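Local structure of isoaspartyl dipeptidase (Fervidobacterium islandicum, 7CDH) at residues K3-A8 with L51-G56; I28-G33 with G344-G349. The protein is a zinc-binding isoaspartyl dipeptidase of the M38 metallopeptidase family, which probably hydrolyses beta-aspartyl dipeptides arising from damaged proteins. All coordinates share one frame; numbering follows the deposited sequence.

Interaction 1 of 2, residues K3-A8 with L51-G56; sequences KIIKNA and LLLLPG
Leu53 reaches from strand 51-59 toward Ile5 and Ala8, and most of the contact can be read along its side chain. Its CB lies 4.0 Å from the Ala8 CB, methylene against methyl. CG, set anti to the backbone N (chi1 -178°), carries the chain onward past Ala8, and of the two methyls that branch from it CD1 makes the next touch: it meets the Ile5 CD1 at 4.0 Å, the two side chains crossing at a slant. Val21, Phe354 and Leu356 pack on the same leucine from the surrounding strands.

Beside this apolar patch the backbones come close. The Ala8 CA sits 3.3 Å from the Leu51 O in a CA-H...O contact, bent at the hydrogen to 127°; no hydrogen bond spans the two segments.

Strand 2-6 belongs to a four-stranded sheet; after a corner at Asn7, whose ND2 bonds to Asp47 OD1, the chain enters strand 8-11, which runs parallel beside 51-59. The Ala8 contacts thus lie within this second sheet, while Ile5 from the first packs on Leu53 of the second. Such packing of one sheet on another is consistent with the small beta-sandwich domain that accompanies the TIM barrel in amidohydrolases.

Interaction 2 of 2, residues I28-G33 with G344-G349; sequences IHVGEG and GKIAKG
Val30 and Ile346 meet methyl to methyl, CG2 of the one 4.3 Å from CG2 of the other. Val30 points from strand 27-31 toward the loop 344-349, and with CG1 anti to the backbone N (chi1 -173°) it is CG2 that is presented to the loop. The same methyl lies 4.3 Å from the Ala347 CA, so it rests against loop backbone as well as a side chain. Ile346 comes in differently: its bond from CA to CB runs across the line between the segments, and the side chain forks, CG2 serving Val30 while the CG1-CD1 branch heads for strand 51-59. Ala347 turns its own methyl away.

The strand here is an outer one of its four-stranded sheet within this chain, and it carries a classic beta bulge, Ile28 and His29 both facing Ile22 of the neighbouring strand. The CB atoms of both residues leave the backbone away from the loop: Ile28 packs on Ile2, and His29 on Pro40, of the second subunit. What Ile28 offers the loop is therefore its carbonyl.

Lys348 lays its aliphatic part against that group. CG is 3.4 Å from the Ile28 O and CD 3.9 Å from the same oxygen. The first torsions keep the lysine extended, CG anti to the backbone N (chi1 -160°), before the chain bends at chi3 and leads NZ away, 5.7 Å from the Ile28 O. No hydrogen bond joins the two segments, but a backbone hydrogen bond between Gly349 and Val27, the residue just before segment 28-33, ties the loop to the start of the strand, and Ile346 bonds in the same manner to Ser12.

Ile346 connects the two contacts, whose centres lie about 10 Å apart: its CD1 comes within 3.7 Å of the Leu53 CG, and nearby the Gly344 O is 3.5 Å from the Pro55 CG. Every touching residue of interaction 1 is buried, and its chemistry is almost wholly aliphatic. Interaction 2 is only partly buried and mixes valine-isoleucine packing with the stem of an exposed lysine lying on the carbonyl of buried Ile28. Both involve the same four-stranded sheet, interaction 1 through the inner strand 2-6 and interaction 2 through the outer 27-31. A second subunit borders interaction 2, whereas interaction 1 stays within one chain, on the strand leading to the zinc ligands His61 and His63.

Interaction 1 of 2, residues K3-A8 with L51-G56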
ATOM      1  N   LYS A   3     -29.616 -19.310  41.710  1.00 47.60           N
ATOM      2  CA  LYS A   3     -30.072 -18.341  42.732  1.00 44.97           C
ATOM      3  C   LYS A   3     -31.555 -18.105  42.531  1.00 47.66           C
ATOM      4  O   LYS A   3     -32.055 -18.375  41.405  1.00 51.31           O
ATOM      5  CB  LYS A   3     -29.347 -17.001  42.637  1.00 51.35           C
ATOM      6  CG  LYS A   3     -27.834 -17.089  42.547  1.00 56.55           C
ATOM      7  CD  LYS A   3     -27.156 -15.735  42.663  1.00 60.37           C
ATOM      8  CE  LYS A   3     -25.646 -15.786  42.490  1.00 57.13           C
ATOM      9  NZ  LYS A   3     -25.246 -16.803  41.498  1.00 58.48           N
ATOM     10  N   ILE A   4     -32.210 -17.616  43.586  1.00 50.25           N
ATOM     11  CA  ILE A   4     -33.665 -17.297  43.612  1.00 53.02           C
ATOM     12  C   ILE A   4     -33.820 -15.962  44.308  1.00 47.43           C
ATOM     13  O   ILE A   4     -33.375 -15.881  45.472  1.00 48.48           O
ATOM     14  CB  ILE A   4     -34.502 -18.343  44.378  1.00 63.10           C
ATOM     15  CG1 ILE A   4     -34.422 -19.738  43.761  1.00 64.74           C
ATOM     16  CG2 ILE A   4     -35.945 -17.874  44.498  1.00 67.04           C
ATOM     17  CD1 ILE A   4     -33.372 -20.595  44.398  1.00 66.68           C
ATOM     18  N   ILE A   5     -34.522 -15.026  43.671  1.00 43.84           N
ATOM     19  CA  ILE A   5     -34.962 -13.757  44.331  1.00 50.31           C
ATOM     20  C   ILE A   5     -36.439 -13.915  44.728  1.00 53.29           C
ATOM     21  O   ILE A   5     -37.291 -14.274  43.857  1.00 43.83           O
ATOM     22  CB  ILE A   5     -34.694 -12.528  43.435  1.00 50.50           C
ATOM     23  CG1 ILE A   5     -33.197 -12.319  43.207  1.00 51.77           C
ATOM     24  CG2 ILE A   5     -35.333 -11.271  44.001  1.00 48.96           C
ATOM     25  CD1 ILE A   5     -32.895 -11.524  41.972  1.00 52.64           C
ATOM     26  N   LYS A   6     -36.707 -13.728  46.023  1.00 57.02           N
ATOM     27  CA  LYS A   6     -38.042 -13.930  46.637  1.00 57.32           C
ATOM     28  C   LYS A   6     -38.592 -12.564  47.031  1.00 51.49           C
ATOM     29  O   LYS A   6     -37.786 -11.714  47.444  1.00 55.40           O
ATOM     30  CB  LYS A   6     -37.952 -14.864  47.851  1.00 66.55           C
ATOM     31  CG  LYS A   6     -37.806 -16.339  47.501  1.00 78.07           C
ATOM     32  CD  LYS A   6     -37.982 -17.298  48.671  1.00 87.58           C
ATOM     33  CE  LYS A   6     -38.265 -18.722  48.226  1.00 93.28           C
ATOM     34  NZ  LYS A   6     -39.721 -18.976  48.102  1.00 99.95           N
ATOM     35  N   ASN A   7     -39.909 -12.377  46.892  1.00 50.26           N
ATOM     36  CA  ASN A   7     -40.698 -11.339  47.617  1.00 49.69           C
ATOM     37  C   ASN A   7     -40.570  -9.968  46.965  1.00 47.77           C
ATOM     38  O   ASN A   7     -40.899  -8.992  47.654  1.00 52.54           O
ATOM     39  CB  ASN A   7     -40.275 -11.154  49.083  1.00 47.85           C
ATOM     40  CG  ASN A   7     -40.488 -12.392  49.930  1.00 49.38           C
ATOM     41  OD1 ASN A   7     -41.297 -13.244  49.560  1.00 44.41           O
ATOM     42  ND2 ASN A   7     -39.790 -12.476  51.062  1.00 46.17           N
ATOM     43  N   ALA A   8     -40.096  -9.874  45.724  1.00 48.80           N
ATOM     44  CA  ALA A   8     -40.038  -8.580  45.014  1.00 50.17           C
ATOM     45  C   ALA A   8     -41.293  -8.408  44.158  1.00 48.15           C
ATOM     46  O   ALA A   8     -41.904  -9.417  43.709  1.00 48.94           O
ATOM     47  CB  ALA A   8     -38.782  -8.472  44.196  1.00 49.66           C
ATOM     48  N   LEU A  51     -38.419  -4.373  47.803  1.00 49.29           N
ATOM     49  CA  LEU A  51     -37.726  -4.009  46.539  1.00 47.66           C
ATOM     50  C   LEU A  51     -38.595  -4.344  45.316  1.00 46.28           C
ATOM     51  O   LEU A  51     -39.344  -5.335  45.343  1.00 46.34           O
ATOM     52  CB  LEU A  51     -36.367  -4.717  46.454  1.00 46.66           C
ATOM     53  CG  LEU A  51     -35.462  -4.615  47.686  1.00 46.65           C
ATOM     54  CD1 LEU A  51     -34.147  -5.338  47.453  1.00 44.79           C
ATOM     55  CD2 LEU A  51     -35.203  -3.173  48.104  1.00 45.95           C
ATOM     56  N   LEU A  52     -38.465  -3.511  44.283  1.00 41.09           N
ATOM     57  CA  LEU A  52     -38.893  -3.774  42.896  1.00 41.84           C
ATOM     58  C   LEU A  52     -37.702  -4.439  42.178  1.00 44.78           C
ATOM     59  O   LEU A  52     -36.564  -3.948  42.361  1.00 42.10           O
ATOM     60  CB  LEU A  52     -39.272  -2.444  42.223  1.00 44.16           C
ATOM     61  CG  LEU A  52     -40.002  -1.425  43.102  1.00 48.51           C
ATOM     62  CD1 LEU A  52     -40.418  -0.201  42.311  1.00 48.90           C
ATOM     63  CD2 LEU A  52     -41.230  -2.043  43.747  1.00 54.03           C
ATOM     64  N   LEU A  53     -37.952  -5.541  41.461  1.00 41.65           N
ATOM     65  CA  LEU A  53     -37.029  -6.209  40.520  1.00 43.10           C
ATOM     66  C   LEU A  53     -37.329  -5.717  39.093  1.00 41.90           C
ATOM     67  O   LEU A  53     -38.448  -5.961  38.603  1.00 38.77           O
ATOM     68  CB  LEU A  53     -37.186  -7.729  40.622  1.00 43.36           C
ATOM     69  CG  LEU A  53     -36.244  -8.528  39.718  1.00 45.99           C
ATOM     70  CD1 LEU A  53     -34.818  -8.484  40.248  1.00 48.52           C
ATOM     71  CD2 LEU A  53     -36.692  -9.964  39.555  1.00 43.17           C
ATOM     72  N   LEU A  54     -36.333  -5.079  38.465  1.00 38.32           N
ATOM     73  CA  LEU A  54     -36.393  -4.476  37.108  1.00 39.40           C
ATOM     74  C   LEU A  54     -35.412  -5.222  36.193  1.00 39.48           C
ATOM     75  O   LEU A  54     -34.484  -5.900  36.636  1.00 38.03           O
ATOM     76  CB  LEU A  54     -36.033  -2.987  37.208  1.00 39.24           C
ATOM     77  CG  LEU A  54     -37.117  -2.003  37.669  1.00 45.07           C
ATOM     78  CD1 LEU A  54     -37.968  -2.531  38.806  1.00 46.12           C
ATOM     79  CD2 LEU A  54     -36.505  -0.672  38.076  1.00 41.26           C
ATOM     80  N   PRO A  55     -35.550  -5.115  34.855  1.00 37.98           N
ATOM     81  CA  PRO A  55     -34.516  -5.610  33.961  1.00 37.05           C
ATOM     82  C   PRO A  55     -33.324  -4.647  34.078  1.00 37.00           C
ATOM     83  O   PRO A  55     -33.556  -3.476  34.283  1.00 30.38           O
ATOM     84  CB  PRO A  55     -35.152  -5.540  32.573  1.00 39.59           C
ATOM     85  CG  PRO A  55     -36.623  -5.199  32.827  1.00 36.50           C
ATOM     86  CD  PRO A  55     -36.635  -4.445  34.128  1.00 36.36           C
ATOM     87  N   GLY A  56     -32.087  -5.150  33.966  1.00 36.37           N
ATOM     88  CA  GLY A  56     -30.900  -4.281  33.962  1.00 31.41           C
ATOM     89  C   GLY A  56     -31.021  -3.251  32.850  1.00 27.81           C
ATOM     90  O   GLY A  56     -31.515  -3.604  31.767  1.00 23.12           O
TER

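Interaction 2 of 2, residues I28-G33 with G344-G349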
ATOM      1  N   ILE A  28     -34.353 -19.044  34.671  1.00 46.51           N
ATOM      2  CA  ILE A  28     -34.861 -20.444  34.637  1.00 50.92           C
ATOM      3  C   ILE A  28     -36.393 -20.455  34.764  1.00 52.97           C
ATOM      4  O   ILE A  28     -37.005 -21.265  34.057  1.00 56.72           O
ATOM      5  CB  ILE A  28     -34.179 -21.301  35.714  1.00 54.93           C
ATOM      6  CG1 ILE A  28     -32.735 -21.626  35.320  1.00 58.15           C
ATOM      7  CG2 ILE A  28     -34.982 -22.564  35.975  1.00 53.49           C
ATOM      8  CD1 ILE A  28     -31.874 -22.055  36.481  1.00 59.66           C
ATOM      9  N   HIS A  29     -36.976 -19.616  35.632  1.00 56.81           N
ATOM     10  CA  HIS A  29     -38.419 -19.657  36.006  1.00 57.59           C
ATOM     11  C   HIS A  29     -38.864 -18.364  36.702  1.00 49.23           C
ATOM     12  O   HIS A  29     -38.220 -17.926  37.678  1.00 46.94           O
ATOM     13  CB  HIS A  29     -38.698 -20.902  36.867  1.00 65.14           C
ATOM     14  CG  HIS A  29     -40.130 -21.055  37.255  1.00 68.48           C
ATOM     15  ND1 HIS A  29     -41.106 -21.417  36.333  1.00 69.58           N
ATOM     16  CD2 HIS A  29     -40.757 -20.878  38.439  1.00 62.73           C
ATOM     17  CE1 HIS A  29     -42.276 -21.458  36.935  1.00 64.78           C
ATOM     18  NE2 HIS A  29     -42.085 -21.129  38.229  1.00 69.61           N
ATOM     19  N   VAL A  30     -39.937 -17.770  36.206  1.00 48.55           N
ATOM     20  CA  VAL A  30     -40.685 -16.704  36.936  1.00 61.15           C
ATOM     21  C   VAL A  30     -42.000 -17.325  37.436  1.00 60.35           C
ATOM     22  O   VAL A  30     -42.683 -18.007  36.640  1.00 58.07           O
ATOM     23  CB  VAL A  30     -40.922 -15.459  36.054  1.00 55.65           C
ATOM     24  CG1 VAL A  30     -41.529 -14.309  36.842  1.00 46.80           C
ATOM     25  CG2 VAL A  30     -39.632 -15.006  35.386  1.00 58.99           C
ATOM     26  N   GLY A  31     -42.343 -17.132  38.707  1.00 59.33           N
ATOM     27  CA  GLY A  31     -43.659 -17.584  39.199  1.00 66.20           C
ATOM     28  C   GLY A  31     -43.858 -17.346  40.677  1.00 68.35           C
ATOM     29  O   GLY A  31     -42.953 -16.792  41.318  1.00 61.35           O
ATOM     30  N   GLU A  32     -44.992 -17.819  41.196  1.00 85.94           N
ATOM     31  CA  GLU A  32     -45.438 -17.651  42.609  1.00 89.09           C
ATOM     32  C   GLU A  32     -44.439 -18.374  43.522  1.00 78.77           C
ATOM     33  O   GLU A  32     -43.860 -19.391  43.077  1.00 64.07           O
ATOM     34  CB  GLU A  32     -46.875 -18.164  42.768  1.00100.18           C
ATOM     35  CG  GLU A  32     -47.860 -17.545  41.777  1.00116.58           C
ATOM     36  CD  GLU A  32     -48.020 -18.266  40.439  1.00133.06           C
ATOM     37  OE1 GLU A  32     -48.725 -19.295  40.414  1.00134.46           O
ATOM     38  OE2 GLU A  32     -47.439 -17.803  39.419  1.00127.17           O
ATOM     39  N   GLY A  33     -44.215 -17.841  44.727  1.00 81.22           N
ATOM     40  CA  GLY A  33     -43.270 -18.400  45.711  1.00 92.09           C
ATOM     41  C   GLY A  33     -43.548 -19.871  45.969  1.00105.11           C
ATOM     42  O   GLY A  33     -44.715 -20.205  46.241  1.00118.64           O
ATOM     43  N   GLY A 344     -33.340  -6.860  28.497  1.00 34.95           N
ATOM     44  CA  GLY A 344     -34.458  -5.910  28.684  1.00 42.55           C
ATOM     45  C   GLY A 344     -35.760  -6.572  29.146  1.00 40.02           C
ATOM     46  O   GLY A 344     -36.733  -5.831  29.421  1.00 41.85           O
ATOM     47  N   LYS A 345     -35.775  -7.901  29.261  1.00 37.74           N
ATOM     48  CA  LYS A 345     -36.964  -8.701  29.627  1.00 43.23           C
ATOM     49  C   LYS A 345     -36.618  -9.656  30.771  1.00 40.32           C
ATOM     50  O   LYS A 345     -35.693 -10.460  30.610  1.00 45.86           O
ATOM     51  CB  LYS A 345     -37.488  -9.467  28.407  1.00 46.91           C
ATOM     52  CG  LYS A 345     -38.946  -9.893  28.494  1.00 62.10           C
ATOM     53  CD  LYS A 345     -39.728  -9.675  27.213  1.00 72.94           C
ATOM     54  CE  LYS A 345     -39.460 -10.729  26.164  1.00 80.04           C
ATOM     55  NZ  LYS A 345     -40.454 -11.823  26.266  1.00 87.18           N
ATOM     56  N   ILE A 346     -37.365  -9.602  31.873  1.00 41.77           N
ATOM     57  CA  ILE A 346     -37.350 -10.690  32.890  1.00 41.23           C
ATOM     58  C   ILE A 346     -38.344 -11.749  32.443  1.00 43.19           C
ATOM     59  O   ILE A 346     -39.552 -11.475  32.501  1.00 50.47           O
ATOM     60  CB  ILE A 346     -37.671 -10.182  34.294  1.00 42.89           C
ATOM     61  CG1 ILE A 346     -36.904  -8.900  34.617  1.00 42.74           C
ATOM     62  CG2 ILE A 346     -37.401 -11.304  35.280  1.00 49.26           C
ATOM     63  CD1 ILE A 346     -36.718  -8.642  36.092  1.00 42.18           C
ATOM     64  N   ALA A 347     -37.836 -12.899  32.003  1.00 42.72           N
ATOM     65  CA  ALA A 347     -38.612 -13.987  31.376  1.00 45.11           C
ATOM     66  C   ALA A 347     -37.699 -15.190  31.128  1.00 53.28           C
ATOM     67  O   ALA A 347     -36.483 -15.014  31.082  1.00 56.59           O
ATOM     68  CB  ALA A 347     -39.224 -13.503  30.097  1.00 44.94           C
ATOM     69  N   LYS A 348     -38.289 -16.380  31.019  1.00 57.02           N
ATOM     70  CA  LYS A 348     -37.580 -17.672  30.891  1.00 54.66           C
ATOM     71  C   LYS A 348     -36.666 -17.567  29.668  1.00 54.23           C
ATOM     72  O   LYS A 348     -37.174 -17.114  28.614  1.00 52.83           O
ATOM     73  CB  LYS A 348     -38.615 -18.795  30.760  1.00 66.90           C
ATOM     74  CG  LYS A 348     -38.132 -20.202  31.085  1.00 75.17           C
ATOM     75  CD  LYS A 348     -39.189 -21.259  30.829  1.00 82.54           C
ATOM     76  CE  LYS A 348     -38.639 -22.529  30.208  1.00 90.81           C
ATOM     77  NZ  LYS A 348     -39.665 -23.198  29.373  1.00 94.27           N
ATOM     78  N   GLY A 349     -35.371 -17.887  29.822  1.00 50.64           N
ATOM     79  CA  GLY A 349     -34.408 -18.004  28.701  1.00 51.91           C
ATOM     80  C   GLY A 349     -33.683 -16.699  28.361  1.00 49.36           C
ATOM     81  O   GLY A 349     -32.640 -16.765  27.719  1.00 41.45           O
TER